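Local structure of phosphatase YwpJ (Bacillus subtilis, 1NRW) at residues A[125-130]-A[204-209]; A[92-97]-A[170-175]; A[81-86]-A[212-217]. The protein removes phosphate in vitro from phosphorylated five- and six-carbon sugars, nucleoside monophosphates and, less readily, FMN, as a magnesium-dependent phosphatase of the HAD-like superfamily. One frame throughout, in Å; residues are numbered along the deposited sequence.

Contact 1. Residues A[125-130]-A[204-209]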
loop_
_atom_site.group_PDB
_atom_site.type_symbol
_atom_site.label_atom_id
_atom_site.label_comp_id
_atom_site.label_asym_id
_atom_site.label_seq_id
_atom_site.Cartn_x
_atom_site.Cartn_y
_atom_site.Cartn_z
ATOM N N GLU A 125 5.890 0.702 -11.529
ATOM C CA GLU A 125 6.530 -0.070 -10.474
ATOM C C GLU A 125 7.929 0.435 -10.153
ATOM O O GLU A 125 8.299 0.556 -8.984
ATOM C CB GLU A 125 6.565 -1.540 -10.866
ATOM C CG GLU A 125 5.179 -2.146 -10.943
ATOM C CD GLU A 125 4.428 -2.058 -9.621
ATOM O OE1 GLU A 125 3.355 -1.411 -9.569
ATOM O OE2 GLU A 125 4.915 -2.643 -8.631
ATOM N N LEU A 126 8.710 0.734 -11.186
ATOM C CA LEU A 126 10.056 1.248 -10.971
ATOM C C LEU A 126 9.995 2.527 -10.136
ATOM O O LEU A 126 10.867 2.777 -9.307
ATOM C CB LEU A 126 10.735 1.531 -12.315
ATOM C CG LEU A 126 12.251 1.742 -12.288
ATOM C CD1 LEU A 126 12.942 0.504 -11.720
ATOM C CD2 LEU A 126 12.740 2.018 -13.705
ATOM N N ASP A 127 8.963 3.340 -10.352
ATOM C CA ASP A 127 8.818 4.576 -9.586
ATOM C C ASP A 127 8.625 4.240 -8.101
ATOM O O ASP A 127 9.120 4.954 -7.228
ATOM C CB ASP A 127 7.630 5.392 -10.114
ATOM C CG ASP A 127 7.426 6.700 -9.353
ATOM O OD1 ASP A 127 8.403 7.465 -9.193
ATOM O OD2 ASP A 127 6.285 6.968 -8.922
ATOM N N ARG A 128 7.906 3.155 -7.817
ATOM C CA ARG A 128 7.694 2.734 -6.429
ATOM C C ARG A 128 9.046 2.387 -5.798
ATOM O O ARG A 128 9.363 2.852 -4.702
ATOM C CB ARG A 128 6.803 1.492 -6.356
ATOM C CG ARG A 128 5.338 1.669 -6.723
ATOM C CD ARG A 128 4.696 0.280 -6.681
ATOM N NE ARG A 128 3.271 0.229 -7.005
ATOM C CZ ARG A 128 2.288 0.490 -6.146
ATOM N NH1 ARG A 128 2.563 0.842 -4.896
ATOM N NH2 ARG A 128 1.025 0.347 -6.525
ATOM N N PHE A 129 9.821 1.555 -6.494
ATOM C CA PHE A 129 11.140 1.122 -6.030
ATOM C C PHE A 129 12.060 2.314 -5.779
ATOM O O PHE A 129 12.650 2.443 -4.711
ATOM C CB PHE A 129 11.829 0.221 -7.070
ATOM C CG PHE A 129 11.476 -1.243 -6.976
ATOM C CD1 PHE A 129 10.304 -1.738 -7.548
ATOM C CD2 PHE A 129 12.355 -2.141 -6.362
ATOM C CE1 PHE A 129 10.012 -3.100 -7.520
ATOM C CE2 PHE A 129 12.076 -3.514 -6.325
ATOM C CZ PHE A 129 10.903 -3.995 -6.907
ATOM N N ARG A 130 12.193 3.177 -6.783
ATOM C CA ARG A 130 13.068 4.341 -6.679
ATOM C C ARG A 130 12.661 5.344 -5.608
ATOM O O ARG A 130 13.515 5.972 -4.984
ATOM C CB ARG A 130 13.159 5.052 -8.034
ATOM C CG ARG A 130 13.725 4.173 -9.138
ATOM C CD ARG A 130 13.796 4.909 -10.468
ATOM N NE ARG A 130 14.737 6.023 -10.425
ATOM C CZ ARG A 130 15.024 6.796 -11.467
ATOM N NH1 ARG A 130 14.440 6.580 -12.638
ATOM N NH2 ARG A 130 15.903 7.782 -11.339
ATOM N N ALA A 204 4.311 6.853 -4.111
ATOM C CA ALA A 204 5.533 7.036 -4.895
ATOM C C ALA A 204 5.549 8.440 -5.500
ATOM O O ALA A 204 4.500 9.053 -5.698
ATOM C CB ALA A 204 5.622 5.977 -5.994
ATOM N N GLU A 205 6.746 8.937 -5.802
ATOM C CA GLU A 205 6.925 10.280 -6.348
ATOM C C GLU A 205 6.067 10.663 -7.551
ATOM O O GLU A 205 5.690 11.828 -7.698
ATOM C CB GLU A 205 8.403 10.501 -6.687
ATOM C CG GLU A 205 9.290 10.705 -5.462
ATOM C CD GLU A 205 10.772 10.659 -5.797
ATOM O OE1 GLU A 205 11.162 11.202 -6.855
ATOM O OE2 GLU A 205 11.546 10.089 -4.997
ATOM N N HIS A 206 5.747 9.705 -8.411
ATOM C CA HIS A 206 4.942 10.030 -9.579
ATOM C C HIS A 206 3.533 9.450 -9.604
ATOM O O HIS A 206 2.942 9.273 -10.672
ATOM C CB HIS A 206 5.697 9.655 -10.854
ATOM C CG HIS A 206 6.998 10.379 -11.005
ATOM N ND1 HIS A 206 8.146 9.993 -10.347
ATOM C CD2 HIS A 206 7.318 11.503 -11.693
ATOM C CE1 HIS A 206 9.116 10.848 -10.621
ATOM N NE2 HIS A 206 8.641 11.774 -11.435
ATOM N N ASN A 207 2.986 9.152 -8.431
ATOM C CA ASN A 207 1.623 8.646 -8.387
ATOM C C ASN A 207 0.826 9.268 -7.259
ATOM O O ASN A 207 1.354 10.014 -6.423
ATOM C CB ASN A 207 1.583 7.100 -8.264
ATOM C CG ASN A 207 1.816 6.586 -6.834
ATOM O OD1 ASN A 207 1.362 7.174 -5.853
ATOM N ND2 ASN A 207 2.504 5.455 -6.726
ATOM N N PHE A 208 -0.472 9.002 -7.302
ATOM C CA PHE A 208 -1.405 9.405 -6.267
ATOM C C PHE A 208 -2.438 8.292 -6.279
ATOM O O PHE A 208 -2.628 7.626 -7.302
ATOM C CB PHE A 208 -2.028 10.792 -6.524
ATOM C CG PHE A 208 -2.649 10.969 -7.884
ATOM C CD1 PHE A 208 -3.982 10.633 -8.108
ATOM C CD2 PHE A 208 -1.918 11.541 -8.920
ATOM C CE1 PHE A 208 -4.579 10.871 -9.350
ATOM C CE2 PHE A 208 -2.504 11.785 -10.164
ATOM C CZ PHE A 208 -3.835 11.450 -10.378
ATOM N N GLU A 209 -3.054 8.042 -5.131
ATOM C CA GLU A 209 -4.052 6.988 -5.025
ATOM C C GLU A 209 -5.335 7.557 -4.449
ATOM O O GLU A 209 -5.306 8.421 -3.573
ATOM C CB GLU A 209 -3.541 5.854 -4.125
ATOM C CG GLU A 209 -2.328 5.095 -4.685
ATOM C CD GLU A 209 -1.813 4.021 -3.733
ATOM O OE1 GLU A 209 -2.589 3.557 -2.863
ATOM O OE2 GLU A 209 -0.633 3.625 -3.863
HETATM O O HOH W 1 4.285 4.825 -9.000
HETATM O O HOH W 2 -1.391 0.922 -5.097
HETATM O O HOH W 3 0.652 1.288 -2.911
HETATM O O HOH W 4 13.758 8.735 -5.711
#
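D127 and H206 carry this contact, where helix 118-132 of the Cof-type cap domain meets the type I turn from A204 to N207 that leads into strand 207-212. The two side chains cross at about a right angle, the carboxylate and ring planes 69° apart. Because CG of D127 stands anti to its own backbone N (chi1 -180°), the carboxylate reaches out from the helix and takes a separate N-H on each oxygen. H206 ND1 gives its hydrogen to D127 OD1 at 2.8 Å; the oxygen lies in the plane of the imidazole but is itself approached from above the carboxylate. The backbone N of H206 meets D127 OD2 at 2.8 Å on the syn side, 19° out of the carboxylate plane. With both oxygens gripped, the group cannot easily turn. The A204 methyl, CB, lies close against D127 OD2, at 3.2 Å, and a water donates to the same oxygen while accepting from N207 ND2. F178 of strand 172-178 touches both D127 and H206.

R128 points its CB away from the turn. Its guanidinium lies between E209, a side chain held chiefly by S203, and the phosphate pocket near D12, where its pairing with the bound phosphate is long and weak. A water on NH2 reaches E209 OE2 only weakly; another joins R128 NH1 to E209 OE2, 2.8 Å from each.

Contact 2. Residues A[92-97]-A[170-175]; sequences DILSWL and IDFYNI
Helix 92-97 runs at 34° to strand 172-175, their axes 10.8 Å apart at the closest, and L94 and I175 have the nearest CA atoms. I175 is the centre of the contact: both its branches touch L94, CG2 adding L97 and CD1 adding I93. With CG1 beside the backbone N and CG2 anti to it (chi1 -62°), the branches spread apart under the helix. CG2 meets L97 CD1 and L94 CD2, each at 3.7 Å. CD1, at the end of the longer branch, lies 3.8 Å from L94 CD2 and 4.0 Å from I93 CG2. Three residues, at positions i, i+1 and i+4 on one side of the helix, thus close over a single isoleucine, all crossing it obliquely.

This is the helix-on-sheet layer of the cap domain, an alpha/beta unit in which helix 87-99 packs on strands 103-108, 172-178 and 207-212. Y104 and V106 of the first strand touch L94, and L210 and F208 of the last receive I93 and L97 respectively. Within strand 172-178 a classic beta bulge sets Y173 and N174 together opposite F107.

The two methyls of L94 divide the work. CD2 goes to I175, while CD1 reaches back to F172 and meets CE1 of its ring obliquely at 4.3 Å, a looser touch than those at I175. The F172 ring also meets that of F164, and A90 and K87, from the first turn of the helix, touch its side chain too.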
loop_
_atom_site.group_PDB
_atom_site.type_symbol
_atom_site.label_atom_id
_atom_site.label_comp_id
_atom_site.label_asym_id
_atom_site.label_seq_id
_atom_site.Cartn_x
_atom_site.Cartn_y
_atom_site.Cartn_z
ATOM N N ASP A 92 -16.475 8.802 -12.695
ATOM C CA ASP A 92 -15.999 10.167 -12.848
ATOM C C ASP A 92 -14.472 10.229 -12.828
ATOM O O ASP A 92 -13.850 10.839 -13.696
ATOM C CB ASP A 92 -16.567 11.025 -11.716
ATOM C CG ASP A 92 -16.663 12.486 -12.083
ATOM O OD1 ASP A 92 -15.621 13.090 -12.421
ATOM O OD2 ASP A 92 -17.790 13.030 -12.035
ATOM N N ILE A 93 -13.876 9.592 -11.826
ATOM C CA ILE A 93 -12.426 9.575 -11.677
ATOM C C ILE A 93 -11.721 8.908 -12.852
ATOM O O ILE A 93 -10.770 9.459 -13.410
ATOM C CB ILE A 93 -12.019 8.837 -10.380
ATOM C CG1 ILE A 93 -12.568 9.590 -9.167
ATOM C CG2 ILE A 93 -10.503 8.721 -10.296
ATOM C CD1 ILE A 93 -12.418 8.847 -7.856
ATOM N N LEU A 94 -12.180 7.720 -13.224
ATOM C CA LEU A 94 -11.560 6.987 -14.318
ATOM C C LEU A 94 -11.718 7.688 -15.660
ATOM O O LEU A 94 -10.792 7.695 -16.472
ATOM C CB LEU A 94 -12.124 5.566 -14.376
ATOM C CG LEU A 94 -11.833 4.776 -13.091
ATOM C CD1 LEU A 94 -12.526 3.426 -13.125
ATOM C CD2 LEU A 94 -10.325 4.597 -12.940
ATOM N N SER A 95 -12.882 8.286 -15.896
ATOM C CA SER A 95 -13.101 8.991 -17.153
ATOM C C SER A 95 -12.104 10.140 -17.252
ATOM O O SER A 95 -11.523 10.380 -18.312
ATOM C CB SER A 95 -14.532 9.535 -17.224
ATOM O OG SER A 95 -14.770 10.480 -16.198
ATOM N N TRP A 96 -11.896 10.842 -16.140
ATOM C CA TRP A 96 -10.961 11.963 -16.114
ATOM C C TRP A 96 -9.513 11.499 -16.307
ATOM O O TRP A 96 -8.782 12.054 -17.130
ATOM C CB TRP A 96 -11.079 12.732 -14.793
ATOM C CG TRP A 96 -10.239 13.980 -14.769
ATOM C CD1 TRP A 96 -10.497 15.155 -15.417
ATOM C CD2 TRP A 96 -8.973 14.153 -14.115
ATOM N NE1 TRP A 96 -9.470 16.047 -15.211
ATOM C CE2 TRP A 96 -8.522 15.460 -14.415
ATOM C CE3 TRP A 96 -8.176 13.333 -13.305
ATOM C CZ2 TRP A 96 -7.306 15.962 -13.937
ATOM C CZ3 TRP A 96 -6.964 13.836 -12.828
ATOM C CH2 TRP A 96 -6.545 15.138 -13.148
ATOM N N LEU A 97 -9.097 10.485 -15.549
ATOM C CA LEU A 97 -7.732 9.979 -15.661
ATOM C C LEU A 97 -7.410 9.509 -17.074
ATOM O O LEU A 97 -6.343 9.802 -17.609
ATOM C CB LEU A 97 -7.503 8.820 -14.682
ATOM C CG LEU A 97 -7.489 9.187 -13.197
ATOM C CD1 LEU A 97 -7.419 7.923 -12.347
ATOM C CD2 LEU A 97 -6.301 10.095 -12.914
ATOM N N ILE A 170 -18.654 -5.827 -9.734
ATOM C CA ILE A 170 -17.291 -5.307 -9.713
ATOM C C ILE A 170 -17.193 -4.139 -8.737
ATOM O O ILE A 170 -17.805 -3.090 -8.938
ATOM C CB ILE A 170 -16.838 -4.837 -11.115
ATOM C CG1 ILE A 170 -15.433 -4.232 -11.033
ATOM C CG2 ILE A 170 -17.828 -3.833 -11.673
ATOM C CD1 ILE A 170 -14.880 -3.753 -12.364
ATOM N N ASP A 171 -16.424 -4.333 -7.673
ATOM C CA ASP A 171 -16.248 -3.301 -6.664
ATOM C C ASP A 171 -14.939 -2.561 -6.891
ATOM O O ASP A 171 -13.930 -3.164 -7.253
ATOM C CB ASP A 171 -16.257 -3.920 -5.265
ATOM C CG ASP A 171 -17.587 -4.567 -4.924
ATOM O OD1 ASP A 171 -18.620 -3.866 -4.957
ATOM O OD2 ASP A 171 -17.597 -5.777 -4.622
ATOM N N PHE A 172 -14.971 -1.252 -6.680
ATOM C CA PHE A 172 -13.799 -0.401 -6.851
ATOM C C PHE A 172 -13.249 -0.070 -5.468
ATOM O O PHE A 172 -13.928 0.558 -4.661
ATOM C CB PHE A 172 -14.202 0.880 -7.585
ATOM C CG PHE A 172 -14.736 0.633 -8.972
ATOM C CD1 PHE A 172 -13.874 0.313 -10.014
ATOM C CD2 PHE A 172 -16.104 0.684 -9.226
ATOM C CE1 PHE A 172 -14.365 0.045 -11.297
ATOM C CE2 PHE A 172 -16.607 0.417 -10.501
ATOM C CZ PHE A 172 -15.735 0.097 -11.541
ATOM N N TYR A 173 -12.015 -0.494 -5.201
ATOM C CA TYR A 173 -11.406 -0.259 -3.895
ATOM C C TYR A 173 -10.382 0.864 -3.852
ATOM O O TYR A 173 -10.382 1.675 -2.931
ATOM C CB TYR A 173 -10.730 -1.534 -3.388
ATOM C CG TYR A 173 -11.644 -2.730 -3.274
ATOM C CD1 TYR A 173 -12.882 -2.632 -2.636
ATOM C CD2 TYR A 173 -11.265 -3.966 -3.790
ATOM C CE1 TYR A 173 -13.718 -3.742 -2.516
ATOM C CE2 TYR A 173 -12.089 -5.080 -3.676
ATOM C CZ TYR A 173 -13.315 -4.961 -3.040
ATOM O OH TYR A 173 -14.127 -6.065 -2.925
ATOM N N ASN A 174 -9.495 0.901 -4.841
ATOM C CA ASN A 174 -8.442 1.907 -4.863
ATOM C C ASN A 174 -8.090 2.167 -6.319
ATOM O O ASN A 174 -8.091 1.246 -7.137
ATOM C CB ASN A 174 -7.227 1.362 -4.085
ATOM C CG ASN A 174 -6.166 2.418 -3.794
ATOM O OD1 ASN A 174 -6.467 3.594 -3.603
ATOM N ND2 ASN A 174 -4.906 1.979 -3.722
ATOM N N ILE A 175 -7.827 3.427 -6.639
ATOM C CA ILE A 175 -7.458 3.814 -7.994
ATOM C C ILE A 175 -6.128 4.544 -7.943
ATOM O O ILE A 175 -5.993 5.567 -7.264
ATOM C CB ILE A 175 -8.515 4.746 -8.629
ATOM C CG1 ILE A 175 -9.858 4.017 -8.722
ATOM C CG2 ILE A 175 -8.057 5.178 -10.025
ATOM C CD1 ILE A 175 -11.020 4.906 -9.172
#

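Contact 3. Residues A[81-86]-A[212-217]; sequences HHETID and SRKASK. With PO4 (phosphate ion), chain B.
Water does the polar joining here: three ordered waters span the gap between E83 or D86 and the S212 turn, while the direct touches are chiefly carbon to carbon. One water takes the N-H of S212 and donates to E83 O at 2.7 Å, tying backbone to backbone. A second donates to E83 OE2, accepts from K214 N at 2.9 Å and also meets S212 OG. The third accepts from D86 N and lies by the same hydroxyl, so S212 OG stands between two waters.

E83 supplies the main side-chain surface. With CG anti to the backbone N (chi1 -171°) and the chain bent at the next bond, it folds over the type I turn from S212 to A215. Its CD packs on K214 CB at 3.8 Å, and its CG lies 4.1 Å from A215 CB. H81 NE2 donates to E83 OE1 at 2.9 Å; the oxygen sits in the imidazole plane and uses its anti side, which helps fix the carboxylate's rotation. Farther along, S212 CB comes 3.4 Å from T84 O, and I85 CG1 approaches the backbone N of S212.

These segments are connections between the core and cap domains of a Cof-type HAD phosphatase. Residues 81-86 lead out of core strand 79-82. The return from cap strand 207-212 to core helix 217-227 is made by residues 212-217. S216 N-caps that helix, and K217 at its start binds phosphate, its NZ 2.8 Å from O2 of the bound ion and salt-bridged to D10 and D244. K214 NZ stays 5.3 Å from E83 OE2, so charge attraction between them is probably modest; water and the histidine bond, not the K214 ammonium, hold the E83 carboxylate within this contact.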
loop_
_atom_site.group_PDB
_atom_site.type_symbol
_atom_site.label_atom_id
_atom_site.label_comp_id
_atom_site.label_asym_id
_atom_site.label_seq_id
_atom_site.Cartn_x
_atom_site.Cartn_y
_atom_site.Cartn_z
ATOM N N HIS A 81 -13.498 -6.970 5.764
ATOM C CA HIS A 81 -14.084 -5.705 5.347
ATOM C C HIS A 81 -13.744 -5.253 3.937
ATOM O O HIS A 81 -12.643 -5.492 3.441
ATOM C CB HIS A 81 -13.636 -4.596 6.314
ATOM C CG HIS A 81 -14.340 -3.287 6.118
ATOM N ND1 HIS A 81 -15.584 -3.025 6.652
ATOM C CD2 HIS A 81 -13.983 -2.173 5.434
ATOM C CE1 HIS A 81 -15.963 -1.806 6.304
ATOM N NE2 HIS A 81 -15.010 -1.267 5.565
ATOM N N HIS A 82 -14.698 -4.614 3.269
ATOM C CA HIS A 82 -14.431 -4.033 1.959
ATOM C C HIS A 82 -15.194 -2.712 1.902
ATOM O O HIS A 82 -16.401 -2.648 2.141
ATOM C CB HIS A 82 -14.726 -5.008 0.786
ATOM C CG HIS A 82 -16.169 -5.357 0.575
ATOM N ND1 HIS A 82 -16.550 -6.532 -0.036
ATOM C CD2 HIS A 82 -17.312 -4.674 0.817
ATOM C CE1 HIS A 82 -17.865 -6.560 -0.159
ATOM N NE2 HIS A 82 -18.351 -5.443 0.351
ATOM N N GLU A 83 -14.443 -1.646 1.650
ATOM C CA GLU A 83 -14.955 -0.279 1.628
ATOM C C GLU A 83 -14.801 0.186 0.194
ATOM O O GLU A 83 -13.691 0.452 -0.264
ATOM C CB GLU A 83 -14.139 0.610 2.563
ATOM C CG GLU A 83 -14.717 2.002 2.779
ATOM C CD GLU A 83 -15.998 1.988 3.603
ATOM O OE1 GLU A 83 -16.065 1.240 4.602
ATOM O OE2 GLU A 83 -16.932 2.743 3.263
ATOM N N THR A 84 -15.919 0.284 -0.511
ATOM C CA THR A 84 -15.899 0.665 -1.914
ATOM C C THR A 84 -16.091 2.134 -2.238
ATOM O O THR A 84 -16.631 2.908 -1.445
ATOM C CB THR A 84 -16.965 -0.115 -2.699
ATOM O OG1 THR A 84 -18.265 0.213 -2.186
ATOM C CG2 THR A 84 -16.736 -1.613 -2.569
ATOM N N ILE A 85 -15.628 2.502 -3.427
ATOM C CA ILE A 85 -15.765 3.859 -3.943
ATOM C C ILE A 85 -17.101 3.844 -4.681
ATOM O O ILE A 85 -17.362 2.927 -5.465
ATOM C CB ILE A 85 -14.658 4.187 -4.979
ATOM C CG1 ILE A 85 -13.281 4.140 -4.318
ATOM C CG2 ILE A 85 -14.912 5.562 -5.604
ATOM C CD1 ILE A 85 -12.132 4.181 -5.320
ATOM N N ASP A 86 -17.948 4.835 -4.421
ATOM C CA ASP A 86 -19.243 4.920 -5.092
ATOM C C ASP A 86 -19.002 4.788 -6.592
ATOM O O ASP A 86 -18.131 5.459 -7.143
ATOM C CB ASP A 86 -19.907 6.264 -4.780
ATOM C CG ASP A 86 -21.213 6.458 -5.527
ATOM O OD1 ASP A 86 -21.175 6.660 -6.760
ATOM O OD2 ASP A 86 -22.280 6.406 -4.880
ATOM N N SER A 212 -12.104 5.383 -1.069
ATOM C CA SER A 212 -13.236 6.047 -0.433
ATOM C C SER A 212 -12.796 6.776 0.835
ATOM O O SER A 212 -11.746 6.475 1.406
ATOM C CB SER A 212 -14.331 5.036 -0.105
ATOM O OG SER A 212 -15.540 5.706 0.216
ATOM N N ARG A 213 -13.605 7.739 1.272
ATOM C CA ARG A 213 -13.293 8.520 2.463
ATOM C C ARG A 213 -12.941 7.671 3.681
ATOM O O ARG A 213 -12.037 8.016 4.438
ATOM C CB ARG A 213 -14.472 9.437 2.815
ATOM C CG ARG A 213 -14.220 10.327 4.026
ATOM C CD ARG A 213 -12.991 11.205 3.816
ATOM N NE ARG A 213 -12.692 12.035 4.980
ATOM C CZ ARG A 213 -13.475 13.010 5.431
ATOM N NH1 ARG A 213 -14.618 13.289 4.815
ATOM N NH2 ARG A 213 -13.119 13.706 6.503
ATOM N N LYS A 214 -13.660 6.569 3.874
ATOM C CA LYS A 214 -13.415 5.701 5.019
ATOM C C LYS A 214 -12.352 4.642 4.772
ATOM O O LYS A 214 -12.140 3.768 5.608
ATOM C CB LYS A 214 -14.709 5.022 5.468
ATOM C CG LYS A 214 -15.745 5.981 6.039
ATOM C CD LYS A 214 -16.918 5.206 6.631
ATOM C CE LYS A 214 -17.997 6.139 7.159
ATOM N NZ LYS A 214 -18.584 6.966 6.066
ATOM N N ALA A 215 -11.687 4.720 3.623
ATOM C CA ALA A 215 -10.635 3.765 3.301
ATOM C C ALA A 215 -9.256 4.427 3.341
ATOM O O ALA A 215 -8.868 5.132 2.412
ATOM C CB ALA A 215 -10.877 3.154 1.917
ATOM N N SER A 216 -8.536 4.221 4.436
ATOM C CA SER A 216 -7.181 4.747 4.584
ATOM C C SER A 216 -6.462 3.745 5.482
ATOM O O SER A 216 -7.107 2.982 6.207
ATOM C CB SER A 216 -7.178 6.148 5.216
ATOM O OG SER A 216 -7.527 6.126 6.593
ATOM N N LYS A 217 -5.135 3.717 5.435
ATOM C CA LYS A 217 -4.421 2.760 6.267
ATOM C C LYS A 217 -4.710 3.003 7.744
ATOM O O LYS A 217 -4.843 2.055 8.513
ATOM C CB LYS A 217 -2.913 2.824 5.994
ATOM C CG LYS A 217 -2.537 2.285 4.616
ATOM C CD LYS A 217 -1.028 2.127 4.462
ATOM C CE LYS A 217 -0.667 1.598 3.075
ATOM N NZ LYS A 217 0.798 1.351 2.961
HETATM P P PO4 B . 2.816 0.379 -0.215
HETATM O O1 PO4 B . 3.828 0.923 0.710
HETATM O O2 PO4 B . 1.460 0.741 0.271
HETATM O O3 PO4 B . 3.032 0.953 -1.566
HETATM O O4 PO4 B . 2.949 -1.096 -0.267
HETATM O O HOH W 5 -12.310 2.554 -1.299
HETATM O O HOH W 6 -16.086 5.515 2.657
HETATM O O HOH W 7 -17.282 6.379 -2.233
#

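From the N terminus the chain builds most of the core sheet, leaves it through 81-86, the first half of contact 3, and enters helix 87-99, which gives contact 2 its helical side. Helix 118-132 then opens contact 1. Strand 172-178 closes contact 2, and strand 207-212 with the turn before it closes contact 1, so these two loops cross. Contact 3 closes last, at 212-217, and encloses both. Contacts 1 and 2 share the cap sheet, where E209 OE1 and N174 ND2 probably bond; contact 3 joins it to the core, with I85 N meeting F172 O of contact 2.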